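Local coordinates for N-acetyltransferase family protein (Bacillus anthracis, PDB 3LNB) that catalyses the transfer of an acetyl group from acetyl-coenzyme A to arylamines and inactivates the antibiotic sulfamethoxazole, at residues A[154-157]-A[158-161]; A[124-128]-A[129-133]; A[269-273]-A[274-278]; A[96-99]-A[100-103]. The protein carries 1 engineered substitution. All coordinates share one frame; numbering follows the deposited sequence.

Contact 1: residues A[154-157]-A[158-161]; sequences AGFA and SHLP. With COA (coenzyme A), chain B.
Phe-156 and His-159 meet across a type II' beta turn, through the backbone and through their side chains. His-159 N donates to Phe-156 O at 2.9 Å, from well above the carbonyl plane. His-159 CB rests over one face of the phenyl ring, 3.7 Å from its centroid, in a CH-pi contact, and the imidazole turns its edge to the phenyl face as a T-shaped pair with planes at 59°. The turn offers its donors to coenzyme A: the pantoyl carbonyl oxygen O9P accepts from Ser-158 N at 3.0 Å and from Ser-158 OG at 2.7 Å. With chi1 at 72° the hydroxyl sits between its own backbone N and carbonyl carbon, near enough to the N-H for both to reach one acceptor. Behind the turn, Leu-160 CD2 lies 3.6 Å from Ala-154 C. Further out, Tyr-219 makes an edge-to-face contact with Phe-156, Met-195 touches the side chains of both Phe-156 and His-159, and Gly-155 N donates to Asp-153 OD1. Two donors on one ligand oxygen would hold the middle of the pantetheine arm in place, consistent with steering its sulfur end toward Cys-99.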
# COMPACT_ATOMS: atom_id res chain seq x y z
N ALA A 154 0.42 -4.21 -0.21
CA ALA A 154 -0.82 -3.59 0.24
C ALA A 154 -0.66 -2.08 0.24
O ALA A 154 -1.46 -1.37 0.83
CB ALA A 154 -1.15 -4.07 1.65
N GLY A 155 0.38 -1.59 -0.43
CA GLY A 155 0.62 -0.16 -0.45
C GLY A 155 0.51 0.56 -1.79
O GLY A 155 0.81 1.75 -1.87
N PHE A 156 0.07 -0.14 -2.83
CA PHE A 156 -0.03 0.47 -4.16
C PHE A 156 -1.34 1.25 -4.39
O PHE A 156 -1.83 1.32 -5.52
CB PHE A 156 0.14 -0.61 -5.24
CG PHE A 156 0.68 -0.09 -6.55
CD1 PHE A 156 0.77 -0.93 -7.66
CD2 PHE A 156 1.08 1.25 -6.69
CE1 PHE A 156 1.26 -0.45 -8.89
CE2 PHE A 156 1.57 1.73 -7.91
CZ PHE A 156 1.66 0.87 -9.01
N ALA A 157 -1.88 1.83 -3.33
CA ALA A 157 -3.10 2.64 -3.36
C ALA A 157 -4.32 2.01 -4.03
O ALA A 157 -4.98 1.16 -3.43
CB ALA A 157 -2.80 4.00 -4.02
N SER A 158 -4.64 2.42 -5.24
CA SER A 158 -5.80 1.87 -5.93
C SER A 158 -5.43 0.64 -6.76
O SER A 158 -6.32 -0.10 -7.20
CB SER A 158 -6.45 2.92 -6.84
OG SER A 158 -5.66 3.18 -7.99
N HIS A 159 -4.13 0.43 -6.97
CA HIS A 159 -3.64 -0.71 -7.75
C HIS A 159 -3.25 -1.87 -6.84
O HIS A 159 -2.12 -2.35 -6.89
CB HIS A 159 -2.43 -0.26 -8.58
CG HIS A 159 -2.67 0.99 -9.37
ND1 HIS A 159 -3.62 1.07 -10.36
CD2 HIS A 159 -2.12 2.22 -9.27
CE1 HIS A 159 -3.64 2.29 -10.85
NE2 HIS A 159 -2.74 3.01 -10.21
N LEU A 160 -4.19 -2.31 -6.01
CA LEU A 160 -3.95 -3.40 -5.08
C LEU A 160 -4.25 -4.77 -5.69
O LEU A 160 -5.36 -5.01 -6.16
CB LEU A 160 -4.79 -3.19 -3.82
CG LEU A 160 -4.52 -1.91 -3.03
CD1 LEU A 160 -5.55 -1.77 -1.92
CD2 LEU A 160 -3.10 -1.97 -2.45
N PRO A 161 -3.26 -5.68 -5.69
CA PRO A 161 -3.48 -7.02 -6.26
C PRO A 161 -4.48 -7.83 -5.44
O PRO A 161 -5.25 -8.63 -5.99
CB PRO A 161 -2.08 -7.62 -6.24
CG PRO A 161 -1.20 -6.42 -6.44
CD PRO A 161 -1.83 -5.43 -5.48
N1A COA B . 0.12 11.96 -4.43
C2A COA B . -0.77 12.90 -4.19
N3A COA B . -1.85 13.05 -4.94
C4A COA B . -2.07 12.22 -5.98
C5A COA B . -1.15 11.22 -6.26
C6A COA B . -0.03 11.10 -5.44
N6A COA B . 0.86 10.14 -5.66
N7A COA B . -1.61 10.54 -7.31
C8A COA B . -2.76 11.09 -7.67
N9A COA B . -3.05 12.11 -6.87
C1B COA B . -4.31 12.90 -6.89
C2B COA B . -4.57 13.60 -8.22
O2B COA B . -3.80 14.81 -8.30
C3B COA B . -6.06 13.91 -8.09
O3B COA B . -6.25 15.18 -7.47
P3B COA B . -7.53 16.07 -7.90
O7A COA B . -8.77 15.26 -7.97
O8A COA B . -7.63 17.27 -6.85
O9A COA B . -7.14 16.71 -9.33
C4B COA B . -6.57 12.79 -7.17
O4B COA B . -5.43 12.01 -6.80
C5B COA B . -7.56 11.88 -7.91
O5B COA B . -6.91 11.25 -9.02
P1A COA B . -7.78 10.42 -10.08
O1A COA B . -6.73 9.68 -11.03
O2A COA B . -8.71 11.30 -10.83
O3A COA B . -8.57 9.31 -9.22
P2A COA B . -7.92 7.93 -8.71
O4A COA B . -8.22 6.85 -9.87
O5A COA B . -8.52 7.53 -7.42
O6A COA B . -6.32 8.11 -8.65
CBP COA B . -4.86 7.31 -6.84
CCP COA B . -5.66 8.48 -7.44
CDP COA B . -5.82 6.24 -6.33
CEP COA B . -4.01 7.84 -5.68
CAP COA B . -3.93 6.73 -7.91
OAP COA B . -3.08 7.75 -8.42
C9P COA B . -3.06 5.61 -7.34
O9P COA B . -3.53 4.51 -7.06
N8P COA B . -1.77 5.93 -7.19
C7P COA B . -0.76 4.99 -6.68
C6P COA B . 0.18 5.71 -5.71
C5P COA B . 1.46 4.90 -5.48
O5P COA B . 2.32 4.84 -6.35
N4P COA B . 1.57 4.30 -4.30
C3P COA B . 2.74 3.49 -3.95
C2P COA B . 3.92 4.37 -3.54
S1P COA B . 3.70 5.23 -1.94

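Contact 2: residues A[124-128]-A[129-133]; sequences VYDLY and DNKWK
Asp-126 and Lys-133 form the shorter of two salt bridges at this hairpin end, with Asp-126 OD2 2.6 Å from Lys-133 NZ. The ammonium comes from above the carboxylate plane, 54° out of it, carried there by a lysine chain that bends at chi2 (-67°). Lys-131 NZ adds a longer salt bridge to Asp-126 OD2 at 3.6 Å, so one carboxylate oxygen serves two lysines. The other oxygen turns to the loop: Asp-126 OD1 accepts from Asp-129 N at 3.2 Å and, weakly, from Tyr-128 N. The nearby carboxylate of Asp-129 would be unfavourable alone, but the lysines probably offset it.

Aromatic contacts occupy the other side of the hairpin. Tyr-125 directs CD1 over the centre of the Trp-132 ring system, a T-shaped pair with planes at 80°, while Lys-131 O lies over a face of the tyrosine, 3.4 Å from Tyr-125 CD1. At the phenol end, one water bridges Tyr-125 OH to Asn-130 ND2.

Backbone bonds set the register. Asp-126 N donates to Lys-131 O at 2.6 Å, with a longer return bond, and Lys-133 N donates to Val-124 O at 2.8 Å. Asn-130 and Lys-131 both face Asp-126, a G1 beta bulge.

Strand 116-126 runs between strands 131-145 and 216-225; Tyr-125 continues the backbone bonding to Gly-218, Trp-132 reaches across to Ile-217 and Ala-220, and Val-124 packs on Tyr-219 of that same strand.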
# COMPACT_ATOMS: atom_id res chain seq x y z
N VAL A 124 8.31 3.34 -8.61
CA VAL A 124 7.09 3.36 -9.42
C VAL A 124 7.27 4.13 -10.73
O VAL A 124 8.09 5.04 -10.81
CB VAL A 124 5.92 4.02 -8.62
CG1 VAL A 124 4.65 4.04 -9.47
CG2 VAL A 124 5.67 3.27 -7.33
N TYR A 125 6.52 3.75 -11.76
CA TYR A 125 6.60 4.44 -13.03
C TYR A 125 5.39 5.36 -13.17
O TYR A 125 4.26 4.94 -12.91
CB TYR A 125 6.62 3.45 -14.20
CG TYR A 125 6.94 4.11 -15.53
CD1 TYR A 125 8.24 4.54 -15.81
CD2 TYR A 125 5.95 4.32 -16.49
CE1 TYR A 125 8.55 5.18 -17.01
CE2 TYR A 125 6.25 4.96 -17.70
CZ TYR A 125 7.55 5.39 -17.95
OH TYR A 125 7.86 6.01 -19.14
N ASP A 126 5.63 6.60 -13.58
CA ASP A 126 4.55 7.57 -13.76
C ASP A 126 4.01 7.38 -15.17
O ASP A 126 4.67 7.74 -16.15
CB ASP A 126 5.07 8.99 -13.61
CG ASP A 126 3.96 10.02 -13.60
OD1 ASP A 126 2.93 9.80 -14.27
OD2 ASP A 126 4.14 11.05 -12.92
N LEU A 127 2.81 6.82 -15.26
CA LEU A 127 2.18 6.54 -16.55
C LEU A 127 1.74 7.76 -17.35
O LEU A 127 1.78 7.75 -18.58
CB LEU A 127 1.00 5.59 -16.35
CG LEU A 127 -0.12 5.88 -15.33
CD1 LEU A 127 0.46 6.07 -13.94
CD2 LEU A 127 -0.92 7.11 -15.76
N TYR A 128 1.32 8.81 -16.65
CA TYR A 128 0.87 10.03 -17.32
C TYR A 128 2.00 10.83 -17.94
O TYR A 128 1.88 11.32 -19.06
CB TYR A 128 0.11 10.93 -16.34
CG TYR A 128 -1.26 10.40 -15.97
CD1 TYR A 128 -2.23 10.19 -16.95
CD2 TYR A 128 -1.59 10.13 -14.64
CE1 TYR A 128 -3.49 9.71 -16.62
CE2 TYR A 128 -2.85 9.65 -14.30
CZ TYR A 128 -3.79 9.44 -15.29
OH TYR A 128 -5.03 8.95 -14.97
N ASP A 129 3.10 10.95 -17.20
CA ASP A 129 4.22 11.73 -17.70
C ASP A 129 5.42 10.93 -18.16
O ASP A 129 6.52 11.46 -18.29
CB ASP A 129 4.61 12.76 -16.64
CG ASP A 129 3.59 13.88 -16.55
OD1 ASP A 129 3.54 14.69 -17.49
OD2 ASP A 129 2.82 13.92 -15.56
N ASN A 130 5.19 9.66 -18.42
CA ASN A 130 6.22 8.76 -18.92
C ASN A 130 7.59 8.95 -18.26
O ASN A 130 8.53 9.44 -18.90
CB ASN A 130 6.35 8.93 -20.44
CG ASN A 130 5.00 8.98 -21.15
OD1 ASN A 130 4.47 10.05 -21.44
ND2 ASN A 130 4.44 7.80 -21.42
N LYS A 131 7.71 8.57 -17.00
CA LYS A 131 8.99 8.69 -16.30
C LYS A 131 8.93 7.95 -14.98
O LYS A 131 7.85 7.62 -14.49
CB LYS A 131 9.31 10.16 -16.03
CG LYS A 131 8.29 10.86 -15.16
CD LYS A 131 8.68 12.32 -14.94
CE LYS A 131 7.63 13.05 -14.11
NZ LYS A 131 7.45 12.38 -12.78
N TRP A 132 10.09 7.68 -14.41
CA TRP A 132 10.14 6.99 -13.13
C TRP A 132 9.95 8.00 -12.01
O TRP A 132 10.45 9.12 -12.08
CB TRP A 132 11.48 6.27 -12.94
CG TRP A 132 11.74 5.16 -13.91
CD1 TRP A 132 12.51 5.22 -15.04
CD2 TRP A 132 11.24 3.82 -13.83
NE1 TRP A 132 12.53 4.00 -15.67
CE2 TRP A 132 11.76 3.12 -14.94
CE3 TRP A 132 10.41 3.15 -12.92
CZ2 TRP A 132 11.47 1.77 -15.18
CZ3 TRP A 132 10.13 1.80 -13.15
CH2 TRP A 132 10.66 1.13 -14.27
N LYS A 133 9.19 7.60 -10.99
CA LYS A 133 9.01 8.46 -9.83
C LYS A 133 10.35 8.33 -9.11
O LYS A 133 11.20 7.54 -9.53
CB LYS A 133 7.87 7.94 -8.94
CG LYS A 133 6.47 8.07 -9.54
CD LYS A 133 6.02 9.54 -9.68
CE LYS A 133 4.52 9.62 -9.99
NZ LYS A 133 4.07 11.02 -10.28
O HOH W 1 5.92 5.60 -21.01
O HOH W 2 10.57 6.87 -19.22

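Contact 3: residues A[269-273]-A[274-278]; sequences TETFK and GTKNK. With COA (coenzyme A), chain B.
Thr-271 lies alongside Lys-276, the two side chains pointing the same way from a non-hydrogen-bonded residue pair between antiparallel strands. Bends at chi3 and chi4 (-90° and -84°) curl the lysine so that Lys-276 NZ donates to Thr-271 OG1 at 3.2 Å. The same ammonium, Lys-276 NZ, sits 2.7 Å from O4A of the coenzyme A diphosphate, where opposite charges should attract. At the next non-hydrogen-bonded pair, Lys-278 crosses Thr-269 and its ammonium is gripped three times. Lys-278 NZ donates to Thr-269 OG1 at 3.0 Å. Lys-278 NZ also donates to the coenzyme A 3'-phosphate oxygen O7A at 2.8 Å, and to O2A of the diphosphate. Thr-269 presents its methyl CG2 to the bridging oxygen O3A.

These pairs stand on a beta hairpin with a two-residue loop; strand 275-280 is an outermost strand of a five-stranded antiparallel sheet, with 267-272 beside it. A type I' turn closes the hairpin, with Lys-273 and Gly-274 both at positive phi, and the closeness of the Lys-273 carbonyl suits glycine at the second position. Phe-272 O takes two donors from Thr-275: the backbone N from above the carbonyl plane, and Thr-275 OG1 at 2.8 Å in that plane, on a lone pair. Glu-270 and Asn-277 form the next hydrogen-bonded pair, Glu-270 N to Asn-277 O measuring 2.8 Å.

On the Glu-270 face, a water donates to Glu-270 O and Thr-275 OG1 and accepts from Asn-277 ND2. Within the turn, Lys-273 makes a cation-pi contact with Tyr-258.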
# COMPACT_ATOMS: atom_id res chain seq x y z
N THR A 269 -13.03 12.19 -5.59
CA THR A 269 -13.20 11.35 -6.77
C THR A 269 -13.71 9.97 -6.42
O THR A 269 -13.09 9.23 -5.63
CB THR A 269 -11.86 11.23 -7.55
OG1 THR A 269 -11.40 12.53 -7.90
CG2 THR A 269 -12.06 10.42 -8.83
N GLU A 270 -14.84 9.61 -7.01
CA GLU A 270 -15.47 8.33 -6.76
C GLU A 270 -15.53 7.43 -7.99
O GLU A 270 -16.04 7.82 -9.04
CB GLU A 270 -16.89 8.56 -6.23
CG GLU A 270 -16.95 9.32 -4.91
CD GLU A 270 -18.36 9.71 -4.53
OE1 GLU A 270 -18.86 10.73 -5.08
OE2 GLU A 270 -18.96 9.01 -3.69
N THR A 271 -14.99 6.23 -7.84
CA THR A 271 -15.01 5.23 -8.90
C THR A 271 -16.07 4.26 -8.40
O THR A 271 -15.85 3.53 -7.43
CB THR A 271 -13.66 4.55 -9.04
OG1 THR A 271 -12.65 5.54 -9.27
CG2 THR A 271 -13.68 3.56 -10.20
N PHE A 272 -17.21 4.24 -9.08
CA PHE A 272 -18.34 3.43 -8.63
C PHE A 272 -19.05 2.68 -9.76
O PHE A 272 -19.60 3.29 -10.67
CB PHE A 272 -19.30 4.38 -7.91
CG PHE A 272 -20.52 3.72 -7.35
CD1 PHE A 272 -21.68 3.61 -8.11
CD2 PHE A 272 -20.53 3.27 -6.03
CE1 PHE A 272 -22.84 3.06 -7.56
CE2 PHE A 272 -21.68 2.72 -5.47
CZ PHE A 272 -22.84 2.61 -6.24
N LYS A 273 -19.04 1.35 -9.66
CA LYS A 273 -19.67 0.48 -10.65
C LYS A 273 -19.39 0.92 -12.08
O LYS A 273 -20.31 1.12 -12.87
CB LYS A 273 -21.19 0.43 -10.44
CG LYS A 273 -21.62 -0.30 -9.19
CD LYS A 273 -23.12 -0.19 -8.97
CE LYS A 273 -23.52 -0.90 -7.68
NZ LYS A 273 -24.92 -0.59 -7.29
N GLY A 274 -18.11 1.09 -12.40
CA GLY A 274 -17.74 1.48 -13.74
C GLY A 274 -17.68 2.96 -14.00
O GLY A 274 -17.06 3.39 -14.97
N THR A 275 -18.33 3.76 -13.15
CA THR A 275 -18.33 5.21 -13.35
C THR A 275 -17.22 5.87 -12.54
O THR A 275 -16.78 5.34 -11.51
CB THR A 275 -19.69 5.85 -12.97
OG1 THR A 275 -19.81 5.92 -11.55
CG2 THR A 275 -20.84 5.01 -13.52
N LYS A 276 -16.76 7.02 -13.00
CA LYS A 276 -15.72 7.74 -12.31
C LYS A 276 -16.05 9.23 -12.34
O LYS A 276 -16.02 9.87 -13.39
CB LYS A 276 -14.37 7.48 -12.98
CG LYS A 276 -13.18 8.06 -12.23
CD LYS A 276 -11.89 7.76 -12.99
CE LYS A 276 -11.28 6.44 -12.56
NZ LYS A 276 -10.45 6.63 -11.33
N ASN A 277 -16.39 9.75 -11.17
CA ASN A 277 -16.77 11.15 -11.02
C ASN A 277 -15.80 11.93 -10.13
O ASN A 277 -15.19 11.37 -9.21
CB ASN A 277 -18.17 11.23 -10.41
CG ASN A 277 -19.26 10.90 -11.41
OD1 ASN A 277 -19.78 11.78 -12.09
ND2 ASN A 277 -19.60 9.62 -11.51
N LYS A 278 -15.67 13.22 -10.43
CA LYS A 278 -14.82 14.10 -9.65
C LYS A 278 -15.69 15.28 -9.23
O LYS A 278 -16.34 15.90 -10.06
CB LYS A 278 -13.62 14.60 -10.46
CG LYS A 278 -12.60 15.37 -9.62
CD LYS A 278 -11.43 15.91 -10.44
CE LYS A 278 -10.61 14.79 -11.10
NZ LYS A 278 -9.89 13.93 -10.11
N1A COA B . 0.12 11.96 -4.43
C2A COA B . -0.77 12.90 -4.19
N3A COA B . -1.85 13.05 -4.94
C4A COA B . -2.07 12.22 -5.98
C5A COA B . -1.15 11.22 -6.26
C6A COA B . -0.03 11.10 -5.44
N6A COA B . 0.86 10.14 -5.66
N7A COA B . -1.61 10.54 -7.31
C8A COA B . -2.76 11.09 -7.67
N9A COA B . -3.05 12.11 -6.87
C1B COA B . -4.31 12.90 -6.89
C2B COA B . -4.57 13.60 -8.22
O2B COA B . -3.80 14.81 -8.30
C3B COA B . -6.06 13.91 -8.09
O3B COA B . -6.25 15.18 -7.47
P3B COA B . -7.53 16.07 -7.90
O7A COA B . -8.77 15.26 -7.97
O8A COA B . -7.63 17.27 -6.85
O9A COA B . -7.14 16.71 -9.33
C4B COA B . -6.57 12.79 -7.17
O4B COA B . -5.43 12.01 -6.80
C5B COA B . -7.56 11.88 -7.91
O5B COA B . -6.91 11.25 -9.02
P1A COA B . -7.78 10.42 -10.08
O1A COA B . -6.73 9.68 -11.03
O2A COA B . -8.71 11.30 -10.83
O3A COA B . -8.57 9.31 -9.22
P2A COA B . -7.92 7.93 -8.71
O4A COA B . -8.22 6.85 -9.87
O5A COA B . -8.52 7.53 -7.42
O6A COA B . -6.32 8.11 -8.65
CBP COA B . -4.86 7.31 -6.84
CCP COA B . -5.66 8.48 -7.44
CDP COA B . -5.82 6.24 -6.33
CEP COA B . -4.01 7.84 -5.68
CAP COA B . -3.93 6.73 -7.91
OAP COA B . -3.08 7.75 -8.42
C9P COA B . -3.06 5.61 -7.34
O9P COA B . -3.53 4.51 -7.06
N8P COA B . -1.77 5.93 -7.19
C7P COA B . -0.76 4.99 -6.68
C6P COA B . 0.18 5.71 -5.71
C5P COA B . 1.46 4.90 -5.48
O5P COA B . 2.32 4.84 -6.35
N4P COA B . 1.57 4.30 -4.30
C3P COA B . 2.74 3.49 -3.95
C2P COA B . 3.92 4.37 -3.54
S1P COA B . 3.70 5.23 -1.94
O HOH W 3 -18.66 7.51 -9.66

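Contact 4: residues A[96-99]-A[100-103]; sequences GGLC and YELN. With COA (coenzyme A), chain B.
Leu-98 O is gripped by two backbone donors at the start of helix 99-112. Leu-102 N reaches it at 2.9 Å in an almost straight bond (176°), whereas Glu-101 N, at the same separation, comes in from above the carbonyl plane. The next helical bond runs from Asn-103 N to Cys-99 O at 2.9 Å.

Leu-98 is the N-cap residue, and its own N-H is taken by the third residue of the helix: Leu-98 N donates to Glu-101 OE2 at 3.1 Å, meeting the carboxylate from above its plane. Because CG is anti to the carbonyl carbon (chi1 -62°) and the chain runs on extended, the glutamate reaches back to the N-H of the N-cap residue. Its other oxygen, OE1, is held by a salt bridge to Lys-89. The bond resembles the N3-glutamate bond of a capping box, though Leu-98 has no polar side chain to make the reciprocal one.

Apolar contacts accompany these bonds. Leu-98 and Tyr-100 lie side by side, with Leu-98 CD1 3.6 Å from Tyr-100 OH, and Leu-102 CD1 packs 3.5 Å from Gly-97 O. Cys-99 SG stands obliquely beside the tyrosine ring, 4.1 Å from Tyr-100 CD1.

Asn-103 ND2 binds Val-139 O and Asp-153 OD1. With Cys-99 touching His-138, the geometry is consistent with the Cys-His-Asp triad of arylamine N-acetyltransferases, its cysteine in the first turn of helix 99-112, buried here.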
# COMPACT_ATOMS: atom_id res chain seq x y z
N GLY A 96 -4.44 5.80 8.47
CA GLY A 96 -3.98 5.06 7.31
C GLY A 96 -2.52 5.40 7.09
O GLY A 96 -1.81 5.70 8.05
N GLY A 97 -2.07 5.34 5.84
CA GLY A 97 -0.68 5.67 5.57
C GLY A 97 -0.25 5.40 4.14
O GLY A 97 -1.06 5.00 3.30
N LEU A 98 1.03 5.63 3.86
CA LEU A 98 1.55 5.39 2.53
C LEU A 98 2.13 3.98 2.45
O LEU A 98 2.17 3.26 3.45
CB LEU A 98 2.63 6.44 2.19
CG LEU A 98 2.10 7.87 1.99
CD1 LEU A 98 3.27 8.84 1.79
CD2 LEU A 98 1.17 7.92 0.79
N CYS A 99 2.57 3.59 1.27
CA CYS A 99 3.12 2.26 1.04
C CYS A 99 4.14 1.77 2.06
O CYS A 99 4.02 0.65 2.57
CB CYS A 99 3.72 2.19 -0.36
SG CYS A 99 5.05 3.37 -0.63
N TYR A 100 5.16 2.58 2.36
CA TYR A 100 6.18 2.14 3.31
C TYR A 100 5.67 1.92 4.73
O TYR A 100 6.34 1.26 5.54
CB TYR A 100 7.36 3.12 3.33
CG TYR A 100 6.99 4.55 3.57
CD1 TYR A 100 6.71 5.41 2.50
CD2 TYR A 100 6.89 5.05 4.86
CE1 TYR A 100 6.35 6.74 2.73
CE2 TYR A 100 6.53 6.37 5.10
CZ TYR A 100 6.25 7.21 4.03
OH TYR A 100 5.87 8.51 4.27
N GLU A 101 4.49 2.45 5.05
CA GLU A 101 3.92 2.25 6.38
C GLU A 101 3.00 1.04 6.34
O GLU A 101 3.09 0.16 7.19
CB GLU A 101 3.13 3.49 6.81
CG GLU A 101 3.98 4.74 6.93
CD GLU A 101 3.15 5.98 7.21
OE1 GLU A 101 2.86 6.25 8.40
OE2 GLU A 101 2.79 6.66 6.23
N LEU A 102 2.13 1.00 5.33
CA LEU A 102 1.21 -0.11 5.17
C LEU A 102 1.96 -1.44 5.07
O LEU A 102 1.64 -2.39 5.78
CB LEU A 102 0.35 0.10 3.93
CG LEU A 102 -0.67 1.25 4.03
CD1 LEU A 102 -1.28 1.55 2.66
CD2 LEU A 102 -1.75 0.85 5.03
N ASN A 103 2.97 -1.50 4.20
CA ASN A 103 3.72 -2.73 4.03
C ASN A 103 4.71 -3.04 5.15
O ASN A 103 5.06 -4.20 5.35
CB ASN A 103 4.43 -2.75 2.68
CG ASN A 103 3.47 -3.01 1.53
OD1 ASN A 103 2.47 -3.72 1.69
ND2 ASN A 103 3.77 -2.46 0.36
N1A COA B . 0.12 11.96 -4.43
C2A COA B . -0.77 12.90 -4.19
N3A COA B . -1.85 13.05 -4.94
C4A COA B . -2.07 12.22 -5.98
C5A COA B . -1.15 11.22 -6.26
C6A COA B . -0.03 11.10 -5.44
N6A COA B . 0.86 10.14 -5.66
N7A COA B . -1.61 10.54 -7.31
C8A COA B . -2.76 11.09 -7.67
N9A COA B . -3.05 12.11 -6.87
C1B COA B . -4.31 12.90 -6.89
C2B COA B . -4.57 13.60 -8.22
O2B COA B . -3.80 14.81 -8.30
C3B COA B . -6.06 13.91 -8.09
O3B COA B . -6.25 15.18 -7.47
P3B COA B . -7.53 16.07 -7.90
O7A COA B . -8.77 15.26 -7.97
O8A COA B . -7.63 17.27 -6.85
O9A COA B . -7.14 16.71 -9.33
C4B COA B . -6.57 12.79 -7.17
O4B COA B . -5.43 12.01 -6.80
C5B COA B . -7.56 11.88 -7.91
O5B COA B . -6.91 11.25 -9.02
P1A COA B . -7.78 10.42 -10.08
O1A COA B . -6.73 9.68 -11.03
O2A COA B . -8.71 11.30 -10.83
O3A COA B . -8.57 9.31 -9.22
P2A COA B . -7.92 7.93 -8.71
O4A COA B . -8.22 6.85 -9.87
O5A COA B . -8.52 7.53 -7.42
O6A COA B . -6.32 8.11 -8.65
CBP COA B . -4.86 7.31 -6.84
CCP COA B . -5.66 8.48 -7.44
CDP COA B . -5.82 6.24 -6.33
CEP COA B . -4.01 7.84 -5.68
CAP COA B . -3.93 6.73 -7.91
OAP COA B . -3.08 7.75 -8.42
C9P COA B . -3.06 5.61 -7.34
O9P COA B . -3.53 4.51 -7.06
N8P COA B . -1.77 5.93 -7.19
C7P COA B . -0.76 4.99 -6.68
C6P COA B . 0.18 5.71 -5.71
C5P COA B . 1.46 4.90 -5.48
O5P COA B . 2.32 4.84 -6.35
N4P COA B . 1.57 4.30 -4.30
C3P COA B . 2.74 3.49 -3.95
C2P COA B . 3.92 4.37 -3.54
S1P COA B . 3.70 5.23 -1.94

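In the fold
Along the chain the order is contact 4, contact 2, contact 1, contact 3, and coenzyme A touches residues of all four. Contacts 1 and 4, with centres about 10 Å apart, form the buried centre: Asn-103 OD1 probably bonds to Ala-154 N, tying helix 99-112 to the loop after strand 148-152. Contact 2 lies at the end of the hairpin 116-126 and 131-145 in the eight-stranded sheet and touches contact 1 through Val-124 and Phe-156. Contact 3 belongs to the other sheet, its centre about 24 Å from that of contact 4. The cofactor thus runs from the centre of the fold to its surface, its phosphates at the peripheral hairpin and its sulfur at the probable catalytic cysteine.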